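Local coordinates for Alr1585 protein (Nostoc sp., PDB 5C2I), which is a DyP-type (dye-decolorizing) haem peroxidase that probably uses hydrogen peroxide to oxidise dyes and similar substrates, at residues A[121-126]-A[448-453]; A[130-135]-A[399-404]; A[286-291]-A[418-423]. The protein carries 1 engineered substitution. One frame throughout, in Å; residues are numbered along the deposited sequence.

Overall arrangement
The three contacts show how a haem pocket is built from distant parts of one chain. Contacts 2 and 3 reach the cofactor directly: helix 397-405 meets its edge, while Leu-420 and Ile-421 lie on the face of the porphyrin opposite the iron-bound water, with Val-289 and Arg-291 at its rim. Their centres are about 15 Å apart, and Gln-423 joins them, its NE2 lying 2.8 Å from Asp-134 OD1 and 3.0 Å from Leu-132 O in probable hydrogen bonds. Contact 1, about 11 Å from contact 2 between centres, stands farther back. Segment 448-453 nevertheless links it to both others, since Met-450 packs on Asp-134 and Pro-135, and Ile-448 CD1 lies 4.0 Å from Ile-421 CG2.

Contact 1: residues A[121-126]-A[448-453]; sequences MGMKNE and INMKGG
Two methionines meet obliquely here, the sulfur of one against the terminal methyl of the other: Met-123 SD lies 3.6 Å from Met-450 CE. The chain of Met-123 is extended from the backbone to its sulfur, with CG anti to the backbone N (chi1 -160°), and turns only at the last bond. This length lets a loop residue reach across to the strand, where Met-123 SD also rests 3.7 Å from Gly-453 C. Gly-453 has no side chain, and its backbone takes the sulfur directly. Met-450 instead folds early, at chi2 (57°), which brings its own SD back beside the strand. There Met-450 SD receives a weak hydrogen bond from Gly-452 N at 3.5 Å, and the methyl is left to face Met-123. The junction is buried and largely apolar, although the model gives no partner for Gly-453 O, which lies 3.9 Å from Met-123 CB. Met-123 N is bonded to the carboxylate of Glu-454, a polar tie next to the sulfur contact. Both methionines also lie on Arg-257 of strand 250-261. The turn between helices 117-121 and 126-132 is thus packed on antiparallel strands 448-458 and 250-261.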
loop_
_atom_site.group_PDB
_atom_site.type_symbol
_atom_site.label_atom_id
_atom_site.label_comp_id
_atom_site.label_asym_id
_atom_site.label_seq_id
_atom_site.Cartn_x
_atom_site.Cartn_y
_atom_site.Cartn_z
ATOM N N MET A 121 19.071 3.167 -44.520
ATOM C CA MET A 121 18.036 2.469 -45.260
ATOM C C MET A 121 16.651 2.697 -44.636
ATOM O O MET A 121 15.663 2.780 -45.344
ATOM C CB MET A 121 18.389 0.977 -45.330
ATOM C CG MET A 121 19.596 0.729 -46.231
ATOM S SD MET A 121 20.343 -0.872 -45.946
ATOM C CE MET A 121 19.345 -1.909 -47.066
ATOM N N GLY A 122 16.581 2.723 -43.310
ATOM C CA GLY A 122 15.303 2.806 -42.608
ATOM C C GLY A 122 14.702 1.420 -42.365
ATOM O O GLY A 122 14.941 0.485 -43.117
ATOM N N MET A 123 13.910 1.302 -41.302
ATOM C CA MET A 123 13.315 -0.005 -40.922
ATOM C C MET A 123 12.195 -0.447 -41.870
ATOM O O MET A 123 11.804 -1.595 -41.858
ATOM C CB MET A 123 12.814 0.036 -39.465
ATOM C CG MET A 123 12.640 -1.346 -38.843
ATOM S SD MET A 123 12.231 -1.292 -37.112
ATOM C CE MET A 123 13.782 -0.702 -36.376
ATOM N N LYS A 124 11.651 0.476 -42.658
ATOM C CA LYS A 124 10.669 0.118 -43.687
ATOM C C LYS A 124 11.314 -0.444 -44.960
ATOM O O LYS A 124 10.590 -1.033 -45.801
ATOM C CB LYS A 124 9.848 1.322 -44.088
ATOM C CG LYS A 124 8.911 1.838 -43.023
ATOM C CD LYS A 124 8.126 3.027 -43.593
ATOM C CE LYS A 124 7.135 3.568 -42.608
ATOM N NZ LYS A 124 7.768 4.414 -41.565
ATOM N N ASN A 125 12.639 -0.308 -45.104
ATOM C CA ASN A 125 13.337 -0.774 -46.302
ATOM C C ASN A 125 13.108 -2.278 -46.506
ATOM O O ASN A 125 13.190 -3.062 -45.548
ATOM C CB ASN A 125 14.820 -0.446 -46.207
ATOM C CG ASN A 125 15.647 -1.058 -47.329
ATOM O OD1 ASN A 125 15.929 -2.260 -47.332
ATOM N ND2 ASN A 125 16.094 -0.216 -48.259
ATOM N N GLU A 126 12.805 -2.680 -47.749
ATOM C CA GLU A 126 12.416 -4.061 -48.025
ATOM C C GLU A 126 13.544 -5.071 -47.734
ATOM O O GLU A 126 13.284 -6.167 -47.234
ATOM C CB GLU A 126 11.918 -4.179 -49.499
ATOM C CG GLU A 126 11.599 -5.580 -49.985
ATOM C CD GLU A 126 10.499 -6.259 -49.182
ATOM O OE1 GLU A 126 9.762 -5.568 -48.426
ATOM O OE2 GLU A 126 10.411 -7.503 -49.243
ATOM N N ILE A 448 5.108 -12.936 -30.161
ATOM C CA ILE A 448 5.517 -11.528 -30.261
ATOM C C ILE A 448 5.324 -11.056 -31.699
ATOM O O ILE A 448 5.707 -11.778 -32.639
ATOM C CB ILE A 448 6.973 -11.389 -29.791
ATOM C CG1 ILE A 448 7.023 -11.703 -28.293
ATOM C CG2 ILE A 448 7.521 -10.010 -30.098
ATOM C CD1 ILE A 448 8.423 -11.890 -27.701
ATOM N N ASN A 449 4.635 -9.934 -31.889
ATOM C CA ASN A 449 4.366 -9.388 -33.221
ATOM C C ASN A 449 4.989 -8.007 -33.341
ATOM O O ASN A 449 4.745 -7.139 -32.484
ATOM C CB ASN A 449 2.866 -9.218 -33.468
ATOM C CG ASN A 449 2.069 -10.442 -33.097
ATOM O OD1 ASN A 449 2.370 -11.549 -33.548
ATOM N ND2 ASN A 449 1.035 -10.256 -32.249
ATOM N N MET A 450 5.775 -7.810 -34.380
ATOM C CA MET A 450 6.363 -6.505 -34.685
ATOM C C MET A 450 5.281 -5.578 -35.221
ATOM O O MET A 450 4.689 -5.843 -36.283
ATOM C CB MET A 450 7.469 -6.716 -35.710
ATOM C CG MET A 450 7.963 -5.490 -36.436
ATOM S SD MET A 450 8.580 -4.171 -35.385
ATOM C CE MET A 450 9.181 -3.079 -36.688
ATOM N N LYS A 451 5.034 -4.480 -34.514
ATOM C CA LYS A 451 3.965 -3.542 -34.875
ATOM C C LYS A 451 4.476 -2.230 -35.474
ATOM O O LYS A 451 3.689 -1.376 -35.843
ATOM C CB LYS A 451 3.140 -3.209 -33.611
ATOM C CG LYS A 451 2.464 -4.397 -32.928
ATOM C CD LYS A 451 1.698 -5.296 -33.874
ATOM C CE LYS A 451 0.502 -4.589 -34.427
ATOM N NZ LYS A 451 -0.327 -5.586 -35.149
ATOM N N GLY A 452 5.777 -2.061 -35.548
ATOM C CA GLY A 452 6.371 -0.894 -36.164
ATOM C C GLY A 452 7.580 -0.370 -35.420
ATOM O O GLY A 452 7.854 -0.753 -34.281
ATOM N N GLY A 453 8.343 0.482 -36.093
ATOM C CA GLY A 453 9.563 1.038 -35.475
ATOM C C GLY A 453 10.400 1.803 -36.474
ATOM O O GLY A 453 9.990 1.992 -37.609
#

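Contact 2: residues A[130-135]-A[399-404]; sequences SSLGDP and FMQSRW. With HEM (protoporphyrin IX containing Fe), chain E.
Leu-132 lays its CD2 methyl over the aliphatic start of Gln-401, 4.0 Å from CB, with the two side chains crossing at about a right angle. One residue along in each segment, Ser-131 O sits 3.2 Å from Ser-402 CB, a close approach to a carbon rather than to the hydroxyl. The serine torsion explains this: OG stands between the backbone N and the carbonyl carbon (chi1 74°) and bonds back to Asn-398 O of its own helix. Helix 126-132 stops at this point, closed by a Schellman motif at Gly-133, and Leu-132 O accepts from both Asn-406 ND2 and Gln-423 NE2. Gln-401 bends at chi2 (79°), and its amide runs on toward the cofactor. Gln-401 NE2 donates to Asn-406 OD1 and Ile-421 O, while Gln-401 OE1 lies 3.7 Å from the haem methyl CMC. Beside it Met-400 brings SD to 3.6 Å from the haem vinyl carbon CAC. The two segments therefore meet directly through carbon and carbonyl atoms, and Asn-406 supplies a polar bridge by binding both Leu-132 O and Gln-401. The two bonds on NE2 probably fix the rotation of the amide, holding Gln-401 at the edge of the porphyrin.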
loop_
_atom_site.group_PDB
_atom_site.type_symbol
_atom_site.label_atom_id
_atom_site.label_comp_id
_atom_site.label_asym_id
_atom_site.label_seq_id
_atom_site.Cartn_x
_atom_site.Cartn_y
_atom_site.Cartn_z
ATOM N N SER A 130 13.155 -8.026 -45.005
ATOM C CA SER A 130 13.459 -9.387 -45.384
ATOM C C SER A 130 14.548 -10.019 -44.506
ATOM O O SER A 130 14.374 -11.124 -44.007
ATOM C CB SER A 130 13.895 -9.426 -46.853
ATOM O OG SER A 130 14.200 -10.746 -47.211
ATOM N N SER A 131 15.646 -9.300 -44.287
ATOM C CA SER A 131 16.738 -9.776 -43.429
ATOM C C SER A 131 16.313 -10.043 -41.967
ATOM O O SER A 131 16.742 -11.026 -41.357
ATOM C CB SER A 131 17.931 -8.817 -43.512
ATOM O OG SER A 131 17.630 -7.623 -42.798
ATOM N N LEU A 132 15.428 -9.212 -41.408
ATOM C CA LEU A 132 14.935 -9.413 -40.055
ATOM C C LEU A 132 13.833 -10.477 -39.940
ATOM O O LEU A 132 13.498 -10.915 -38.823
ATOM C CB LEU A 132 14.423 -8.104 -39.493
ATOM C CG LEU A 132 15.488 -6.991 -39.404
ATOM C CD1 LEU A 132 14.834 -5.708 -38.958
ATOM C CD2 LEU A 132 16.569 -7.393 -38.392
ATOM N N GLY A 133 13.246 -10.872 -41.059
ATOM C CA GLY A 133 12.052 -11.767 -41.047
ATOM C C GLY A 133 10.789 -11.044 -40.629
ATOM O O GLY A 133 9.791 -11.678 -40.204
ATOM N N ASP A 134 10.832 -9.718 -40.760
ATOM C CA ASP A 134 9.770 -8.851 -40.265
ATOM C C ASP A 134 8.536 -8.931 -41.145
ATOM O O ASP A 134 8.610 -9.297 -42.337
ATOM C CB ASP A 134 10.254 -7.387 -40.208
ATOM C CG ASP A 134 10.856 -6.995 -38.873
ATOM O OD1 ASP A 134 10.765 -7.751 -37.868
ATOM O OD2 ASP A 134 11.398 -5.885 -38.819
ATOM N N PRO A 135 7.372 -8.579 -40.572
ATOM C CA PRO A 135 6.154 -8.652 -41.329
ATOM C C PRO A 135 6.020 -7.482 -42.298
ATOM O O PRO A 135 6.792 -6.533 -42.249
ATOM C CB PRO A 135 5.070 -8.569 -40.257
ATOM C CG PRO A 135 5.673 -7.739 -39.197
ATOM C CD PRO A 135 7.132 -8.116 -39.195
ATOM N N PHE A 399 22.300 -8.025 -36.532
ATOM C CA PHE A 399 23.076 -9.268 -36.458
ATOM C C PHE A 399 22.445 -10.246 -35.468
ATOM O O PHE A 399 22.228 -11.397 -35.797
ATOM C CB PHE A 399 24.514 -8.943 -36.075
ATOM C CG PHE A 399 25.485 -10.054 -36.318
ATOM C CD1 PHE A 399 25.622 -11.094 -35.395
ATOM C CD2 PHE A 399 26.318 -10.036 -37.437
ATOM C CE1 PHE A 399 26.535 -12.119 -35.617
ATOM C CE2 PHE A 399 27.251 -11.042 -37.638
ATOM C CZ PHE A 399 27.332 -12.115 -36.750
ATOM N N MET A 400 22.100 -9.744 -34.281
ATOM C CA MET A 400 21.554 -10.551 -33.234
ATOM C C MET A 400 20.219 -11.180 -33.686
ATOM O O MET A 400 20.009 -12.392 -33.513
ATOM C CB MET A 400 21.393 -9.727 -31.980
ATOM C CG MET A 400 20.981 -10.472 -30.751
ATOM S SD MET A 400 20.977 -9.394 -29.306
ATOM C CE MET A 400 22.732 -9.265 -29.021
ATOM N N GLN A 401 19.336 -10.362 -34.261
ATOM C CA GLN A 401 18.035 -10.869 -34.733
ATOM C C GLN A 401 18.216 -11.827 -35.914
ATOM O O GLN A 401 17.658 -12.946 -35.916
ATOM C CB GLN A 401 17.122 -9.719 -35.131
ATOM C CG GLN A 401 15.710 -10.141 -35.534
ATOM C CD GLN A 401 14.819 -10.443 -34.354
ATOM O OE1 GLN A 401 14.689 -9.638 -33.418
ATOM N NE2 GLN A 401 14.214 -11.607 -34.366
ATOM N N SER A 402 18.945 -11.380 -36.930
ATOM C CA SER A 402 18.957 -12.078 -38.203
ATOM C C SER A 402 19.890 -13.283 -38.259
ATOM O O SER A 402 19.594 -14.255 -38.959
ATOM C CB SER A 402 19.237 -11.097 -39.360
ATOM O OG SER A 402 20.604 -10.705 -39.394
ATOM N N ARG A 403 21.009 -13.220 -37.543
ATOM C CA ARG A 403 22.024 -14.273 -37.609
ATOM C C ARG A 403 21.977 -15.216 -36.427
ATOM O O ARG A 403 22.463 -16.353 -36.504
ATOM C CB ARG A 403 23.425 -13.645 -37.725
ATOM C CG ARG A 403 23.567 -12.641 -38.885
ATOM C CD ARG A 403 23.935 -13.308 -40.187
ATOM N NE ARG A 403 25.224 -14.030 -40.130
ATOM C CZ ARG A 403 26.405 -13.573 -40.572
ATOM N NH1 ARG A 403 26.515 -12.364 -41.120
ATOM N NH2 ARG A 403 27.497 -14.341 -40.452
ATOM N N TRP A 404 21.469 -14.752 -35.299
ATOM C CA TRP A 404 21.424 -15.563 -34.064
ATOM C C TRP A 404 20.007 -16.041 -33.727
ATOM O O TRP A 404 19.744 -17.250 -33.733
ATOM C CB TRP A 404 22.047 -14.808 -32.885
ATOM C CG TRP A 404 23.553 -14.659 -33.006
ATOM C CD1 TRP A 404 24.379 -15.220 -33.967
ATOM C CD2 TRP A 404 24.425 -13.988 -32.075
ATOM N NE1 TRP A 404 25.682 -14.878 -33.707
ATOM C CE2 TRP A 404 25.730 -14.142 -32.544
ATOM C CE3 TRP A 404 24.211 -13.276 -30.900
ATOM C CZ2 TRP A 404 26.852 -13.608 -31.853
ATOM C CZ3 TRP A 404 25.308 -12.713 -30.232
ATOM C CH2 TRP A 404 26.605 -12.882 -30.711
HETATM C CHA HEM E . 17.495 -10.918 -22.328
HETATM C CHB HEM E . 12.693 -10.927 -22.776
HETATM C CHC HEM E . 13.126 -9.089 -27.232
HETATM C CHD HEM E . 17.918 -9.335 -26.834
HETATM C C1A HEM E . 16.146 -11.101 -22.067
HETATM C C2A HEM E . 15.613 -11.670 -20.873
HETATM C C3A HEM E . 14.268 -11.670 -21.004
HETATM C C4A HEM E . 13.974 -11.083 -22.255
HETATM C CMA HEM E . 13.243 -12.136 -20.005
HETATM C CAA HEM E . 16.389 -12.188 -19.655
HETATM C CBA HEM E . 16.737 -11.184 -18.552
HETATM C CGA HEM E . 17.611 -10.106 -19.132
HETATM O O1A HEM E . 18.863 -10.250 -19.250
HETATM O O2A HEM E . 17.075 -9.061 -19.504
HETATM C C1B HEM E . 12.416 -10.377 -24.027
HETATM C C2B HEM E . 11.088 -10.146 -24.528
HETATM C C3B HEM E . 11.200 -9.604 -25.732
HETATM C C4B HEM E . 12.638 -9.558 -26.007
HETATM C CMB HEM E . 9.834 -10.438 -23.782
HETATM C CAB HEM E . 10.180 -9.097 -26.683
HETATM C CBB HEM E . 8.954 -8.681 -26.318
HETATM C C1C HEM E . 14.493 -9.037 -27.552
HETATM C C2C HEM E . 15.029 -8.732 -28.785
HETATM C C3C HEM E . 16.392 -8.828 -28.672
HETATM C C4C HEM E . 16.666 -9.170 -27.343
HETATM C CMC HEM E . 14.299 -8.306 -30.026
HETATM C CAC HEM E . 17.429 -8.656 -29.688
HETATM C CBC HEM E . 17.351 -8.875 -30.977
HETATM C C1D HEM E . 18.140 -9.682 -25.503
HETATM C C2D HEM E . 19.494 -9.768 -24.966
HETATM C C3D HEM E . 19.390 -10.250 -23.735
HETATM C C4D HEM E . 17.935 -10.405 -23.518
HETATM C CMD HEM E . 20.800 -9.414 -25.658
HETATM C CAD HEM E . 20.519 -10.474 -22.771
HETATM C CBD HEM E . 21.192 -11.842 -22.927
HETATM C CGD HEM E . 22.325 -11.955 -21.960
HETATM O O1D HEM E . 22.304 -12.922 -21.203
HETATM O O2D HEM E . 23.280 -11.106 -21.910
HETATM N NA HEM E . 15.137 -10.817 -22.938
HETATM N NB HEM E . 13.268 -10.087 -24.959
HETATM N NC HEM E . 15.487 -9.402 -26.692
HETATM N ND HEM E . 17.237 -10.144 -24.636
HETATM FE FE HEM E . 15.316 -10.146 -24.807
HETATM O O HOH W 1 15.146 -7.895 -24.198
#

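Contact 3: residues A[286-291]-A[418-423]. With HEM (protoporphyrin IX containing Fe), chain E.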
loop_
_atom_site.group_PDB
_atom_site.type_symbol
_atom_site.label_atom_id
_atom_site.label_comp_id
_atom_site.label_asym_id
_atom_site.label_seq_id
_atom_site.Cartn_x
_atom_site.Cartn_y
_atom_site.Cartn_z
ATOM N N ALA A 286 11.557 -21.360 -18.027
ATOM C CA ALA A 286 12.980 -21.182 -18.000
ATOM C C ALA A 286 13.695 -21.770 -19.226
ATOM O O ALA A 286 14.711 -21.222 -19.684
ATOM C CB ALA A 286 13.563 -21.779 -16.736
ATOM N N LEU A 287 13.154 -22.828 -19.790
ATOM C CA LEU A 287 13.712 -23.390 -21.030
ATOM C C LEU A 287 13.450 -22.518 -22.261
ATOM O O LEU A 287 14.203 -22.543 -23.245
ATOM C CB LEU A 287 13.148 -24.802 -21.272
ATOM C CG LEU A 287 13.482 -25.847 -20.218
ATOM C CD1 LEU A 287 12.829 -27.185 -20.509
ATOM C CD2 LEU A 287 14.995 -26.029 -20.060
ATOM N N ILE A 288 12.362 -21.781 -22.239
ATOM C CA ILE A 288 12.022 -20.882 -23.342
ATOM C C ILE A 288 12.974 -19.666 -23.263
ATOM O O ILE A 288 13.564 -19.257 -24.257
ATOM C CB ILE A 288 10.556 -20.392 -23.225
ATOM C CG1 ILE A 288 9.545 -21.524 -23.442
ATOM C CG2 ILE A 288 10.262 -19.262 -24.231
ATOM C CD1 ILE A 288 8.195 -21.267 -22.809
ATOM N N VAL A 289 13.073 -19.073 -22.072
ATOM C CA VAL A 289 13.742 -17.798 -21.897
ATOM C C VAL A 289 15.231 -17.928 -21.617
ATOM O O VAL A 289 16.009 -17.090 -22.095
ATOM C CB VAL A 289 13.072 -16.999 -20.773
ATOM C CG1 VAL A 289 13.871 -15.765 -20.412
ATOM C CG2 VAL A 289 11.651 -16.612 -21.193
ATOM N N GLY A 290 15.606 -18.954 -20.858
ATOM C CA GLY A 290 16.981 -19.151 -20.397
ATOM C C GLY A 290 17.101 -18.811 -18.912
ATOM O O GLY A 290 18.109 -19.104 -18.282
ATOM N N ARG A 291 16.041 -18.213 -18.367
ATOM C CA ARG A 291 15.943 -17.918 -16.939
ATOM C C ARG A 291 14.523 -18.216 -16.468
ATOM O O ARG A 291 13.562 -18.095 -17.213
ATOM C CB ARG A 291 16.233 -16.432 -16.626
ATOM C CG ARG A 291 17.643 -15.959 -16.885
ATOM C CD ARG A 291 17.672 -14.451 -16.712
ATOM N NE ARG A 291 18.958 -13.890 -17.028
ATOM C CZ ARG A 291 19.947 -13.662 -16.162
ATOM N NH1 ARG A 291 19.862 -14.004 -14.871
ATOM N NH2 ARG A 291 21.061 -13.116 -16.608
ATOM N N ASP A 418 15.023 -18.968 -31.952
ATOM C CA ASP A 418 14.695 -18.478 -30.610
ATOM C C ASP A 418 13.157 -18.549 -30.436
ATOM O O ASP A 418 12.448 -17.979 -31.253
ATOM C CB ASP A 418 15.209 -17.031 -30.538
ATOM C CG ASP A 418 14.971 -16.344 -29.212
ATOM O OD1 ASP A 418 13.869 -16.467 -28.612
ATOM O OD2 ASP A 418 15.912 -15.607 -28.815
ATOM N N PRO A 419 12.635 -19.328 -29.429
ATOM C CA PRO A 419 11.178 -19.536 -29.334
ATOM C C PRO A 419 10.444 -18.311 -28.812
ATOM O O PRO A 419 9.230 -18.184 -28.998
ATOM C CB PRO A 419 11.052 -20.680 -28.327
ATOM C CG PRO A 419 12.260 -20.493 -27.453
ATOM C CD PRO A 419 13.354 -20.105 -28.409
ATOM N N LEU A 420 11.194 -17.359 -28.260
ATOM C CA LEU A 420 10.606 -16.111 -27.819
ATOM C C LEU A 420 10.480 -15.088 -28.935
ATOM O O LEU A 420 9.407 -14.540 -29.135
ATOM C CB LEU A 420 11.474 -15.551 -26.659
ATOM C CG LEU A 420 10.866 -14.435 -25.836
ATOM C CD1 LEU A 420 9.637 -14.928 -25.081
ATOM C CD2 LEU A 420 11.897 -13.853 -24.852
ATOM N N ILE A 421 11.565 -14.835 -29.698
ATOM C CA ILE A 421 11.591 -13.742 -30.670
ATOM C C ILE A 421 11.996 -14.149 -32.091
ATOM O O ILE A 421 11.993 -13.313 -33.013
ATOM C CB ILE A 421 12.571 -12.599 -30.246
ATOM C CG1 ILE A 421 14.017 -13.086 -30.254
ATOM C CG2 ILE A 421 12.205 -12.023 -28.924
ATOM C CD1 ILE A 421 15.073 -11.990 -30.303
ATOM N N GLY A 422 12.310 -15.418 -32.319
ATOM C CA GLY A 422 12.741 -15.843 -33.614
ATOM C C GLY A 422 11.630 -15.814 -34.661
ATOM O O GLY A 422 10.533 -16.314 -34.414
ATOM N N GLN A 423 11.924 -15.265 -35.827
ATOM C CA GLN A 423 10.975 -15.245 -36.977
ATOM C C GLN A 423 11.631 -15.839 -38.202
ATOM O O GLN A 423 12.699 -15.364 -38.590
ATOM C CB GLN A 423 10.578 -13.798 -37.376
ATOM C CG GLN A 423 10.758 -12.762 -36.381
ATOM C CD GLN A 423 10.173 -11.421 -36.793
ATOM O OE1 GLN A 423 9.010 -11.176 -36.561
ATOM N NE2 GLN A 423 11.014 -10.518 -37.267
HETATM C CHA HEM E . 17.495 -10.918 -22.328
HETATM C CHB HEM E . 12.693 -10.927 -22.776
HETATM C CHC HEM E . 13.126 -9.089 -27.232
HETATM C CHD HEM E . 17.918 -9.335 -26.834
HETATM C C1A HEM E . 16.146 -11.101 -22.067
HETATM C C2A HEM E . 15.613 -11.670 -20.873
HETATM C C3A HEM E . 14.268 -11.670 -21.004
HETATM C C4A HEM E . 13.974 -11.083 -22.255
HETATM C CMA HEM E . 13.243 -12.136 -20.005
HETATM C CAA HEM E . 16.389 -12.188 -19.655
HETATM C CBA HEM E . 16.737 -11.184 -18.552
HETATM C CGA HEM E . 17.611 -10.106 -19.132
HETATM O O1A HEM E . 18.863 -10.250 -19.250
HETATM O O2A HEM E . 17.075 -9.061 -19.504
HETATM C C1B HEM E . 12.416 -10.377 -24.027
HETATM C C2B HEM E . 11.088 -10.146 -24.528
HETATM C C3B HEM E . 11.200 -9.604 -25.732
HETATM C C4B HEM E . 12.638 -9.558 -26.007
HETATM C CMB HEM E . 9.834 -10.438 -23.782
HETATM C CAB HEM E . 10.180 -9.097 -26.683
HETATM C CBB HEM E . 8.954 -8.681 -26.318
HETATM C C1C HEM E . 14.493 -9.037 -27.552
HETATM C C2C HEM E . 15.029 -8.732 -28.785
HETATM C C3C HEM E . 16.392 -8.828 -28.672
HETATM C C4C HEM E . 16.666 -9.170 -27.343
HETATM C CMC HEM E . 14.299 -8.306 -30.026
HETATM C CAC HEM E . 17.429 -8.656 -29.688
HETATM C CBC HEM E . 17.351 -8.875 -30.977
HETATM C C1D HEM E . 18.140 -9.682 -25.503
HETATM C C2D HEM E . 19.494 -9.768 -24.966
HETATM C C3D HEM E . 19.390 -10.250 -23.735
HETATM C C4D HEM E . 17.935 -10.405 -23.518
HETATM C CMD HEM E . 20.800 -9.414 -25.658
HETATM C CAD HEM E . 20.519 -10.474 -22.771
HETATM C CBD HEM E . 21.192 -11.842 -22.927
HETATM C CGD HEM E . 22.325 -11.955 -21.960
HETATM O O1D HEM E . 22.304 -12.922 -21.203
HETATM O O2D HEM E . 23.280 -11.106 -21.910
HETATM N NA HEM E . 15.137 -10.817 -22.938
HETATM N NB HEM E . 13.268 -10.087 -24.959
HETATM N NC HEM E . 15.487 -9.402 -26.692
HETATM N ND HEM E . 17.237 -10.144 -24.636
HETATM FE FE HEM E . 15.316 -10.146 -24.807
HETATM O O HOH W 1 15.146 -7.895 -24.198
#
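This contact builds part of the haem pocket on the side of the porphyrin opposite the iron-bound water, where an Asx motif shapes a loop that faces the ring. Asp-418 OD1 takes two backbone N-H groups. Leu-420 N, at 2.8 Å from Asp-418 OD1, arrives nearly along the C-O axis. Ile-421 N comes from well above the carboxylate plane (62°) at 3.0 Å from Asp-418 OD1. With OD1 so occupied, OD2 is left to His-330 ND1, an Asp-His pair consistent with the proximal side of the haem in DyP-type peroxidases; the carboxylate would be expected to polarise the imidazole.

The turn also presents two side chains to the macrocycle. Leu-420 CD2 lies 3.6 Å from HEM C1B, and Ile-421 CG2 stands 3.5 Å from the meso carbon CHC. With CG1 between the backbone N and the carbonyl carbon (chi1 66°), both branches of Ile-421 face the ring, and CD1 reaches HEM C2C.

Behind this layer, Pro-419 meets the end of helix 281-289. Its CG touches both the carbonyl oxygen of Ile-288, at 3.7 Å, and the branch methyl CG2 of Ile-288, at 4.0 Å. The same CG2 makes a looser apolar contact with Leu-420 CD1. Val-289, at the end of the helix, points its CB away from the 418-423 loop, and its CG1 lies 3.7 Å from the haem methyl CMA. Arg-291 lies against the propionate arm while its NH1 is bonded to Gly-295 O and Thr-311 O.

Ile-288 is also packed on helix 263-277 and on Trp-430 of strand 428-431. Leu-420 touches Phe-266 of helix 263-277, and Leu-420 and Ile-421 both touch His-330 of helix 330-334, so the loop is packed against both helices as well as the porphyrin.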